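Local coordinates for succinate--CoA ligase subunit alpha (Campylobacter jejuni, PDB 6MEL), which is the alpha subunit of a two-chain ligase and combines a Rossmann-like CoA-binding domain with a CoA-ligase domain, at residues S154-L157 with T158-A161; S193-Q196 with K197-E200; V274-P277 with A278-G281; G281-I284 with Q285-G289. One frame throughout, in Å; residues are numbered along the deposited sequence.

Contact 1 (S154-L157 with T158-A161); sequences SGTL and TYEA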
ATOM      1  N   SER A 154       5.807  10.070   2.039  1.00 35.00           N
ATOM      2  CA  SER A 154       6.237   9.892   0.639  1.00 37.93           C
ATOM      3  C   SER A 154       7.704  10.279   0.398  1.00 40.56           C
ATOM      4  O   SER A 154       8.432  10.705   1.320  1.00 37.27           O
ATOM      5  CB  SER A 154       5.305  10.541  -0.344  1.00 42.65           C
ATOM      6  OG  SER A 154       4.628  11.619   0.179  1.00 44.98           O
ATOM      7  N   GLY A 155       8.141  10.021  -0.847  1.00 39.09           N
ATOM      8  CA  GLY A 155       9.495  10.329  -1.319  1.00 40.38           C
ATOM      9  C   GLY A 155       9.564  11.666  -2.058  1.00 40.22           C
ATOM     10  O   GLY A 155       9.844  12.737  -1.465  1.00 41.87           O
ATOM     11  N   THR A 156       9.283  11.639  -3.362  1.00 38.05           N
ATOM     12  CA  THR A 156       9.426  12.841  -4.199  1.00 37.55           C
ATOM     13  C   THR A 156       8.549  14.005  -3.716  1.00 37.69           C
ATOM     14  O   THR A 156       8.945  15.163  -3.862  1.00 38.39           O
ATOM     15  CB  THR A 156       9.165  12.505  -5.676  1.00 37.08           C
ATOM     16  OG1 THR A 156       7.893  11.881  -5.815  1.00 34.92           O
ATOM     17  CG2 THR A 156      10.265  11.600  -6.193  1.00 36.18           C
ATOM     18  N   LEU A 157       7.358  13.740  -3.180  1.00 36.78           N
ATOM     19  CA  LEU A 157       6.515  14.831  -2.688  1.00 36.52           C
ATOM     20  C   LEU A 157       7.198  15.560  -1.511  1.00 37.94           C
ATOM     21  O   LEU A 157       7.023  16.736  -1.313  1.00 38.12           O
ATOM     22  CB  LEU A 157       5.148  14.276  -2.296  1.00 34.59           C
ATOM     23  CG  LEU A 157       4.153  15.257  -1.690  1.00 35.47           C
ATOM     24  CD1 LEU A 157       3.838  16.417  -2.628  1.00 36.27           C
ATOM     25  CD2 LEU A 157       2.885  14.522  -1.333  1.00 36.84           C
ATOM     26  N   THR A 158       7.995  14.851  -0.734  1.00 37.15           N
ATOM     27  CA  THR A 158       8.787  15.446   0.320  1.00 38.37           C
ATOM     28  C   THR A 158       9.805  16.456  -0.250  1.00 38.92           C
ATOM     29  O   THR A 158      10.049  17.518   0.324  1.00 38.61           O
ATOM     30  CB  THR A 158       9.530  14.359   1.110  1.00 38.54           C
ATOM     31  OG1 THR A 158       8.664  13.309   1.549  1.00 39.03           O
ATOM     32  CG2 THR A 158      10.261  14.951   2.286  1.00 38.45           C
ATOM     33  N   TYR A 159      10.403  16.118  -1.395  1.00 40.00           N
ATOM     34  CA  TYR A 159      11.429  16.960  -2.016  1.00 40.52           C
ATOM     35  C   TYR A 159      10.734  18.200  -2.573  1.00 40.32           C
ATOM     36  O   TYR A 159      11.252  19.308  -2.475  1.00 39.21           O
ATOM     37  CB  TYR A 159      12.211  16.194  -3.108  1.00 40.56           C
ATOM     38  CG  TYR A 159      12.661  14.791  -2.744  1.00 39.41           C
ATOM     39  CD1 TYR A 159      12.864  14.400  -1.429  1.00 39.18           C
ATOM     40  CD2 TYR A 159      12.829  13.825  -3.718  1.00 38.04           C
ATOM     41  CE1 TYR A 159      13.218  13.094  -1.099  1.00 41.79           C
ATOM     42  CE2 TYR A 159      13.186  12.519  -3.409  1.00 39.16           C
ATOM     43  CZ  TYR A 159      13.356  12.137  -2.092  1.00 40.74           C
ATOM     44  OH  TYR A 159      13.719  10.847  -1.794  1.00 41.73           O
ATOM     45  N   GLU A 160       9.567  17.985  -3.194  1.00 38.29           N
ATOM     46  CA  GLU A 160       8.735  19.072  -3.704  1.00 39.07           C
ATOM     47  C   GLU A 160       8.434  20.047  -2.553  1.00 41.64           C
ATOM     48  O   GLU A 160       8.545  21.265  -2.726  1.00 41.20           O
ATOM     49  CB  GLU A 160       7.451  18.527  -4.327  1.00 40.20           C
ATOM     50  CG  GLU A 160       6.429  19.569  -4.728  1.00 40.37           C
ATOM     51  CD  GLU A 160       6.886  20.589  -5.757  1.00 42.72           C
ATOM     52  OE1 GLU A 160       7.682  20.210  -6.638  1.00 43.08           O
ATOM     53  OE2 GLU A 160       6.472  21.787  -5.652  1.00 43.07           O
ATOM     54  N   ALA A 161       8.016  19.531  -1.390  1.00 38.86           N
ATOM     55  CA  ALA A 161       7.677  20.396  -0.230  1.00 39.77           C
ATOM     56  C   ALA A 161       8.932  21.128   0.262  1.00 39.96           C
ATOM     57  O   ALA A 161       8.910  22.359   0.463  1.00 40.10           O
ATOM     58  CB  ALA A 161       7.037  19.589   0.866  1.00 38.12           C
TER
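With chi1 of T158 at -51°, OG1 swings to the side of its own backbone N, and chi1 of Y159 at -45° carries the ring the same way; both groups thus turn back onto S154 and G155. T158 OG1 donates to S154 O at 2.6 Å, arriving from above the carbonyl plane, 62° out of it. The same hydroxyl is hydrogen-bonded to S152 OG, which also bonds S154 N. The phenol ring of Y159 lies over the next carbonyl: G155 O stands 3.3 Å above the ring plane, over its centre, and T156 N shares that face nearer the rim. G155 is the N-cap of helix 156-167, the helical arm of the beta-alpha-beta unit running from strand 148-152 to strand 172-177 in the CoA-ligase region. Its carbonyl takes weak bonds from T158 N at 2.9 Å and from Y159 N, whereas the next turn is regular, with E160 N to T156 O at 3.0 Å and nearly straight. T156 CG2 meets the ring at Y159 CE2, 4.1 Å away. T156 OG1 bonds backbone of the other protein chain, a basic side chain of that chain pairs with E160 OE1, and E160 OE2 takes Q164 NE2.

Contact 2 (S193-Q196 with K197-E200); sequences SEFQ and KDDE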
ATOM      1  N   SER A 193       6.961  15.311  18.667  1.00 41.17           N
ATOM      2  CA  SER A 193       7.545  15.525  20.015  1.00 43.89           C
ATOM      3  C   SER A 193       9.035  15.850  19.942  1.00 47.61           C
ATOM      4  O   SER A 193       9.495  16.692  20.684  1.00 45.68           O
ATOM      5  CB  SER A 193       7.351  14.351  20.934  1.00 46.16           C
ATOM      6  OG  SER A 193       5.980  14.033  20.995  1.00 52.17           O
ATOM      7  N   GLU A 194       9.801  15.126  19.113  1.00 46.18           N
ATOM      8  CA  GLU A 194      11.224  15.458  18.920  1.00 45.82           C
ATOM      9  C   GLU A 194      11.382  16.906  18.436  1.00 45.44           C
ATOM     10  O   GLU A 194      12.255  17.611  18.921  1.00 43.71           O
ATOM     11  CB  GLU A 194      11.891  14.513  17.923  1.00 46.26           C
ATOM     12  CG  GLU A 194      12.096  13.130  18.499  1.00 50.29           C
ATOM     13  CD  GLU A 194      13.283  13.003  19.446  1.00 54.49           C
ATOM     14  OE1 GLU A 194      14.185  13.892  19.464  1.00 57.36           O
ATOM     15  OE2 GLU A 194      13.321  11.997  20.118  1.00 59.93           O
ATOM     16  N   PHE A 195      10.577  17.309  17.452  1.00 41.13           N
ATOM     17  CA  PHE A 195      10.691  18.648  16.836  1.00 43.50           C
ATOM     18  C   PHE A 195      10.303  19.747  17.848  1.00 44.17           C
ATOM     19  O   PHE A 195      10.860  20.829  17.845  1.00 44.37           O
ATOM     20  CB  PHE A 195       9.857  18.767  15.558  1.00 41.84           C
ATOM     21  CG  PHE A 195      10.483  18.165  14.319  1.00 41.23           C
ATOM     22  CD1 PHE A 195      11.755  18.544  13.908  1.00 42.53           C
ATOM     23  CD2 PHE A 195       9.818  17.222  13.571  1.00 40.06           C
ATOM     24  CE1 PHE A 195      12.329  17.997  12.774  1.00 41.86           C
ATOM     25  CE2 PHE A 195      10.394  16.683  12.428  1.00 40.47           C
ATOM     26  CZ  PHE A 195      11.650  17.055  12.043  1.00 40.63           C
ATOM     27  N   GLN A 196       9.345  19.454  18.709  1.00 46.22           N
ATOM     28  CA  GLN A 196       8.890  20.389  19.720  1.00 47.21           C
ATOM     29  C   GLN A 196      10.048  20.672  20.695  1.00 49.52           C
ATOM     30  O   GLN A 196      10.213  21.787  21.120  1.00 49.80           O
ATOM     31  CB  GLN A 196       7.673  19.809  20.444  1.00 46.70           C
ATOM     32  CG  GLN A 196       7.142  20.656  21.605  1.00 49.67           C
ATOM     33  CD  GLN A 196       6.574  21.968  21.116  1.00 49.99           C
ATOM     34  OE1 GLN A 196       5.814  22.019  20.155  1.00 46.60           O
ATOM     35  NE2 GLN A 196       6.962  23.055  21.760  1.00 50.19           N
ATOM     36  N   LYS A 197      10.852  19.657  21.000  1.00 48.16           N
ATOM     37  CA  LYS A 197      12.031  19.788  21.890  1.00 53.20           C
ATOM     38  C   LYS A 197      13.268  20.350  21.170  1.00 51.28           C
ATOM     39  O   LYS A 197      14.216  20.615  21.818  1.00 50.19           O
ATOM     40  CB  LYS A 197      12.460  18.422  22.437  1.00 57.75           C
ATOM     41  CG  LYS A 197      11.459  17.730  23.356  1.00 65.34           C
ATOM     42  CD  LYS A 197      12.079  16.538  24.058  1.00 71.74           C
ATOM     43  CE  LYS A 197      11.774  15.221  23.383  1.00 80.90           C
ATOM     44  NZ  LYS A 197      10.495  14.672  23.900  1.00 87.04           N
ATOM     45  N   ASP A 198      13.291  20.405  19.832  1.00 47.80           N
ATOM     46  CA  ASP A 198      14.440  20.858  19.068  1.00 48.40           C
ATOM     47  C   ASP A 198      14.323  22.379  18.906  1.00 51.85           C
ATOM     48  O   ASP A 198      13.425  22.896  18.187  1.00 49.27           O
ATOM     49  CB  ASP A 198      14.509  20.151  17.701  1.00 49.66           C
ATOM     50  CG  ASP A 198      15.508  20.792  16.752  1.00 49.76           C
ATOM     51  OD1 ASP A 198      16.414  21.415  17.281  1.00 52.10           O
ATOM     52  OD2 ASP A 198      15.362  20.671  15.497  1.00 48.59           O
ATOM     53  N   ASP A 199      15.232  23.109  19.561  1.00 52.93           N
ATOM     54  CA  ASP A 199      15.229  24.577  19.527  1.00 54.56           C
ATOM     55  C   ASP A 199      15.471  25.119  18.113  1.00 51.17           C
ATOM     56  O   ASP A 199      15.030  26.166  17.845  1.00 49.82           O
ATOM     57  CB  ASP A 199      16.267  25.183  20.478  1.00 57.68           C
ATOM     58  CG  ASP A 199      15.895  25.064  21.941  1.00 59.67           C
ATOM     59  OD1 ASP A 199      14.747  24.671  22.232  1.00 59.51           O
ATOM     60  OD2 ASP A 199      16.772  25.344  22.785  1.00 68.01           O
ATOM     61  N   GLU A 200      16.149  24.381  17.223  1.00 50.83           N
ATOM     62  CA  GLU A 200      16.400  24.860  15.861  1.00 51.27           C
ATOM     63  C   GLU A 200      15.128  24.761  15.009  1.00 50.14           C
ATOM     64  O   GLU A 200      15.098  25.306  13.928  1.00 47.20           O
ATOM     65  CB  GLU A 200      17.529  24.075  15.175  1.00 58.69           C
ATOM     66  CG  GLU A 200      18.807  23.931  16.018  1.00 66.73           C
ATOM     67  CD  GLU A 200      19.290  25.272  16.550  1.00 74.78           C
ATOM     68  OE1 GLU A 200      19.507  26.153  15.703  1.00 79.83           O
ATOM     69  OE2 GLU A 200      19.354  25.471  17.804  1.00 80.49           O
TER
HETATM   70  O   HOH W   1      12.163  23.887  21.283  1.00 48.33           O
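F195 O is gripped twice, by a weak bond from D198 N at 3.2 Å and by K228 NZ. It belongs to the last turn of helix 188-197 in the CoA-ligase region, where the chain leaves the helix for the loop that leads to strand 203-209. One residue earlier in the turn, K197 N is shared between two carbonyls: its bond to S193 O, 3.3 Å long, is reasonably straight, while that to E194 O is weak. The aliphatic part of K197 runs back along the helix, with CG 3.5 Å from S193 O, because chi1 at -65° sets CG beside the backbone N. In D198, CG is anti to the backbone N (chi1 168°), and the carboxylate comes to the rim of the F195 ring, OD2 lying near the ring plane and 4.5 Å from F195 CD1. That oxygen is held by T201 OG1 and by S2 N near the chain's start. The other, D198 OD1, accepts from E200 N at 3.0 Å from above the carboxylate plane, 61° out of it, which makes an Asx turn. Q196 OE1 accepts from S227 N, and the backbone Q196 O, like F195 O, accepts from K228 NZ. A water bridges the helix end and the loop, donating to Q196 O and to D199 OD1, each at 2.9 Å.

Contact 3 (V274-P277 with A278-G281); sequences VDSP and ALIG
S276 and L279 face each other across a tight turn, with V274 turned toward the same leucine. The CB of S276 meets the branch of L279, 4.0 Å from CG, while its hydroxyl reaches past toward A278. Chi1 of S276, 162°, sets OG beside the carbonyl carbon, where it accepts from A278 N at 3.1 Å, an ST turn. The carbonyl of S276 takes the following amide, L279 N, at 3.1 Å; this bond is straight at the hydrogen, yet the donor stands 50° out of the carbonyl plane. Backbone and side chain of one serine thus hold two successive amides at the entry to helix 280-288, whose N-cap is L279, shortly after strand 272-273, the outermost of its sheet within this chain. V274 CG1 lies against both L279 and I280, 4.1 Å from L279 CB and 4.4 Å from I280 CG1. I280 CD1 comes within 3.7 Å of P277 O, and the side chain packs on V205, I207 and F233 of the sheet. Q164 of helix 156-167 spans the helix start, NE2 to P277 O and OE1 to G281 N. S276, P277, A278 and L279 pack against side chains of the other protein chain.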
ATOM      1  N   VAL A 274      -3.391  22.633   4.084  1.00 41.67           N
ATOM      2  CA  VAL A 274      -3.243  23.185   2.731  1.00 43.97           C
ATOM      3  C   VAL A 274      -3.959  22.260   1.755  1.00 43.77           C
ATOM      4  O   VAL A 274      -3.696  21.032   1.786  1.00 41.81           O
ATOM      5  CB  VAL A 274      -1.731  23.289   2.431  1.00 48.90           C
ATOM      6  CG1 VAL A 274      -1.428  23.546   0.981  1.00 51.82           C
ATOM      7  CG2 VAL A 274      -1.106  24.374   3.288  1.00 52.03           C
ATOM      8  N   ASP A 275      -4.783  22.828   0.860  1.00 40.93           N
ATOM      9  CA  ASP A 275      -5.545  22.054  -0.101  1.00 44.41           C
ATOM     10  C   ASP A 275      -4.687  21.743  -1.325  1.00 43.47           C
ATOM     11  O   ASP A 275      -4.705  20.622  -1.828  1.00 41.24           O
ATOM     12  CB  ASP A 275      -6.841  22.760  -0.521  1.00 48.39           C
ATOM     13  CG  ASP A 275      -7.851  22.827   0.616  1.00 52.28           C
ATOM     14  OD1 ASP A 275      -7.971  21.837   1.402  1.00 52.13           O
ATOM     15  OD2 ASP A 275      -8.469  23.878   0.758  1.00 59.65           O
ATOM     16  N   SER A 276      -3.947  22.734  -1.824  1.00 39.96           N
ATOM     17  CA  SER A 276      -3.171  22.555  -3.039  1.00 40.65           C
ATOM     18  C   SER A 276      -1.753  22.192  -2.648  1.00 39.81           C
ATOM     19  O   SER A 276      -1.138  22.922  -1.874  1.00 42.99           O
ATOM     20  CB  SER A 276      -3.136  23.791  -3.916  1.00 42.29           C
ATOM     21  OG  SER A 276      -2.060  23.703  -4.855  1.00 39.39           O
ATOM     22  N   PRO A 277      -1.155  21.127  -3.212  1.00 40.57           N
ATOM     23  CA  PRO A 277       0.208  20.775  -2.852  1.00 38.97           C
ATOM     24  C   PRO A 277       1.255  21.792  -3.324  1.00 40.75           C
ATOM     25  O   PRO A 277       2.425  21.689  -2.963  1.00 41.30           O
ATOM     26  CB  PRO A 277       0.395  19.445  -3.586  1.00 40.16           C
ATOM     27  CG  PRO A 277      -0.440  19.617  -4.816  1.00 38.86           C
ATOM     28  CD  PRO A 277      -1.702  20.250  -4.268  1.00 40.60           C
ATOM     29  N   ALA A 278       0.835  22.734  -4.168  1.00 39.95           N
ATOM     30  CA  ALA A 278       1.746  23.763  -4.672  1.00 41.65           C
ATOM     31  C   ALA A 278       2.007  24.831  -3.623  1.00 43.27           C
ATOM     32  O   ALA A 278       2.958  25.552  -3.798  1.00 45.40           O
ATOM     33  CB  ALA A 278       1.196  24.419  -5.913  1.00 41.14           C
ATOM     34  N   LEU A 279       1.179  24.896  -2.566  1.00 42.96           N
ATOM     35  CA  LEU A 279       1.150  26.050  -1.651  1.00 40.92           C
ATOM     36  C   LEU A 279       1.660  25.731  -0.230  1.00 42.07           C
ATOM     37  O   LEU A 279       1.387  26.483   0.714  1.00 41.56           O
ATOM     38  CB  LEU A 279      -0.289  26.559  -1.629  1.00 40.64           C
ATOM     39  CG  LEU A 279      -0.885  26.922  -2.988  1.00 43.45           C
ATOM     40  CD1 LEU A 279      -2.236  27.622  -2.794  1.00 46.54           C
ATOM     41  CD2 LEU A 279       0.041  27.827  -3.798  1.00 45.24           C
ATOM     42  N   ILE A 280       2.464  24.664  -0.076  1.00 41.16           N
ATOM     43  CA  ILE A 280       3.040  24.312   1.211  1.00 41.50           C
ATOM     44  C   ILE A 280       4.060  25.377   1.649  1.00 41.11           C
ATOM     45  O   ILE A 280       4.067  25.784   2.829  1.00 41.29           O
ATOM     46  CB  ILE A 280       3.655  22.900   1.170  1.00 42.22           C
ATOM     47  CG1 ILE A 280       2.582  21.840   0.886  1.00 43.07           C
ATOM     48  CG2 ILE A 280       4.415  22.570   2.450  1.00 41.04           C
ATOM     49  CD1 ILE A 280       3.166  20.476   0.503  1.00 43.21           C
ATOM     50  N   GLY A 281       4.971  25.753   0.743  1.00 41.51           N
ATOM     51  CA  GLY A 281       5.927  26.830   1.011  1.00 43.66           C
ATOM     52  C   GLY A 281       5.216  28.128   1.414  1.00 42.95           C
ATOM     53  O   GLY A 281       5.578  28.778   2.374  1.00 42.48           O
TER

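Contact 4 (G281-I284 with Q285-G289); sequences GEEI and QKILG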
ATOM      1  N   GLY A 281       4.971  25.753   0.743  1.00 41.51           N
ATOM      2  CA  GLY A 281       5.927  26.830   1.011  1.00 43.66           C
ATOM      3  C   GLY A 281       5.216  28.128   1.414  1.00 42.95           C
ATOM      4  O   GLY A 281       5.578  28.778   2.374  1.00 42.48           O
ATOM      5  N   GLU A 282       4.171  28.483   0.674  1.00 42.00           N
ATOM      6  CA  GLU A 282       3.440  29.694   0.952  1.00 47.14           C
ATOM      7  C   GLU A 282       2.844  29.645   2.359  1.00 47.66           C
ATOM      8  O   GLU A 282       2.786  30.681   3.025  1.00 44.21           O
ATOM      9  CB  GLU A 282       2.340  29.925  -0.069  1.00 46.90           C
ATOM     10  CG  GLU A 282       2.861  30.408  -1.413  1.00 49.83           C
ATOM     11  CD  GLU A 282       1.733  30.899  -2.326  1.00 52.40           C
ATOM     12  OE1 GLU A 282       0.629  31.151  -1.806  1.00 56.63           O
ATOM     13  OE2 GLU A 282       1.931  30.950  -3.550  1.00 53.14           O
ATOM     14  N   GLU A 283       2.394  28.460   2.810  1.00 42.50           N
ATOM     15  CA  GLU A 283       1.784  28.375   4.131  1.00 41.83           C
ATOM     16  C   GLU A 283       2.834  28.670   5.199  1.00 41.73           C
ATOM     17  O   GLU A 283       2.570  29.375   6.185  1.00 43.37           O
ATOM     18  CB  GLU A 283       1.125  27.018   4.385  1.00 41.22           C
ATOM     19  CG  GLU A 283       0.159  27.022   5.538  1.00 43.16           C
ATOM     20  CD  GLU A 283      -1.125  27.809   5.300  1.00 45.63           C
ATOM     21  OE1 GLU A 283      -1.335  28.276   4.175  1.00 44.05           O
ATOM     22  OE2 GLU A 283      -1.865  27.987   6.257  1.00 48.03           O
ATOM     23  N   ILE A 284       4.031  28.130   5.012  1.00 41.80           N
ATOM     24  CA  ILE A 284       5.115  28.413   5.923  1.00 41.41           C
ATOM     25  C   ILE A 284       5.421  29.933   5.963  1.00 44.74           C
ATOM     26  O   ILE A 284       5.675  30.482   7.045  1.00 43.46           O
ATOM     27  CB  ILE A 284       6.344  27.565   5.559  1.00 41.85           C
ATOM     28  CG1 ILE A 284       6.177  26.091   6.002  1.00 41.13           C
ATOM     29  CG2 ILE A 284       7.613  28.169   6.114  1.00 42.73           C
ATOM     30  CD1 ILE A 284       6.106  25.859   7.484  1.00 39.71           C
ATOM     31  N   GLN A 285       5.439  30.602   4.815  1.00 44.27           N
ATOM     32  CA  GLN A 285       5.636  32.073   4.756  1.00 49.02           C
ATOM     33  C   GLN A 285       4.529  32.820   5.514  1.00 48.23           C
ATOM     34  O   GLN A 285       4.826  33.740   6.235  1.00 47.44           O
ATOM     35  CB  GLN A 285       5.605  32.591   3.331  1.00 52.36           C
ATOM     36  CG  GLN A 285       6.756  32.088   2.489  1.00 58.36           C
ATOM     37  CD  GLN A 285       6.643  32.757   1.146  1.00 65.83           C
ATOM     38  OE1 GLN A 285       6.173  32.174   0.176  1.00 64.47           O
ATOM     39  NE2 GLN A 285       6.951  34.042   1.138  1.00 78.88           N
ATOM     40  N   LYS A 286       3.274  32.396   5.373  1.00 46.72           N
ATOM     41  CA  LYS A 286       2.205  32.986   6.158  1.00 47.79           C
ATOM     42  C   LYS A 286       2.515  32.908   7.644  1.00 49.09           C
ATOM     43  O   LYS A 286       2.218  33.844   8.395  1.00 47.36           O
ATOM     44  CB  LYS A 286       0.870  32.271   5.976  1.00 53.54           C
ATOM     45  CG  LYS A 286       0.100  32.623   4.717  1.00 64.56           C
ATOM     46  CD  LYS A 286      -1.364  32.215   4.875  1.00 72.30           C
ATOM     47  CE  LYS A 286      -2.029  31.807   3.572  1.00 76.15           C
ATOM     48  NZ  LYS A 286      -2.954  30.654   3.784  1.00 74.34           N
ATOM     49  N   ILE A 287       3.013  31.741   8.080  1.00 45.83           N
ATOM     50  CA  ILE A 287       3.178  31.497   9.481  1.00 46.13           C
ATOM     51  C   ILE A 287       4.384  32.281   9.995  1.00 45.91           C
ATOM     52  O   ILE A 287       4.289  32.938  11.005  1.00 46.85           O
ATOM     53  CB  ILE A 287       3.298  29.987   9.773  1.00 45.87           C
ATOM     54  CG1 ILE A 287       1.958  29.263   9.601  1.00 45.46           C
ATOM     55  CG2 ILE A 287       3.888  29.734  11.150  1.00 45.89           C
ATOM     56  CD1 ILE A 287       2.122  27.782   9.373  1.00 46.10           C
ATOM     57  N   LEU A 288       5.518  32.176   9.310  1.00 43.44           N
ATOM     58  CA  LEU A 288       6.766  32.660   9.856  1.00 46.54           C
ATOM     59  C   LEU A 288       7.020  34.118   9.434  1.00 47.73           C
ATOM     60  O   LEU A 288       7.829  34.760  10.041  1.00 48.48           O
ATOM     61  CB  LEU A 288       7.903  31.769   9.363  1.00 46.55           C
ATOM     62  CG  LEU A 288       7.922  30.353   9.929  1.00 46.70           C
ATOM     63  CD1 LEU A 288       9.141  29.624   9.413  1.00 50.05           C
ATOM     64  CD2 LEU A 288       7.902  30.350  11.445  1.00 49.03           C
ATOM     65  N   GLY A 289       6.345  34.597   8.383  1.00 47.41           N
ATOM     66  CA  GLY A 289       6.601  35.939   7.826  1.00 52.30           C
ATOM     67  C   GLY A 289       7.507  35.906   6.603  1.00 54.88           C
ATOM     68  O   GLY A 289       8.081  34.858   6.258  1.00 52.59           O
TER
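K286 NZ comes to the carboxylate of E283 on the syn side of OE1, 21° out of its plane, and closes a salt bridge with K286 NZ 2.9 Å from E283 OE1. The second oxygen, E283 OE2, stays 3.8 Å from K286 NZ. The other flat pair, E282 and Q285, has its carboxylate and amide planes 90° apart, and Q285 OE1 comes alongside the start of E282, 3.8 Å from E282 CA, with CG a little farther off. In each pair the partners are three residues apart on helix 280-288, the last helix of the chain, which packs on strands 203-209, 230-235 and 272-273 of a mixed sheet. E283 starts out away from the following turn, and the bend at chi2 (69°) brings its carboxylate back to the lysine. The carboxylate of E282 has its strong partner elsewhere, OE2 forming a salt bridge with a basic side chain of the other protein chain. I284, which is buried, and L288 lie side by side and point the same way, I284 CG2 touching L288 CD1 at 3.9 Å. I284 reaches A203, V205 and V231, whereas L288 covers C147 and Y170. Backbone bonds follow the helix, from Q285 N to G281 O at 3.1 Å through to L288 N and I284 O at 2.8 Å. G289 then leaves the helix with a positive phi, its carbonyl bonded to Y170 OH and its own amide, G289 N, still donating to Q285 O at 2.8 Å.

Contacts 3 and 4 are consecutive turns at the end of the chain: they share G281, their centres lie about 11 Å apart, and V274 CG2 touches E283 CB at 3.6 Å. Contact 1, at the start of helix 156-167, meets contact 3 where A161 CB packs on I280 CD1 at 4.0 Å, their centres about 12 Å apart. The same three contacts reach the other protein chain. A bound citric acid molecule, probably from the crystallisation liquor, lies about 4 Å from the side chain of T156 in contact 1. Contact 2 stands apart, with its centre about 22 Å from that of contact 1 and its nearest atoms about 9 Å from contact 4.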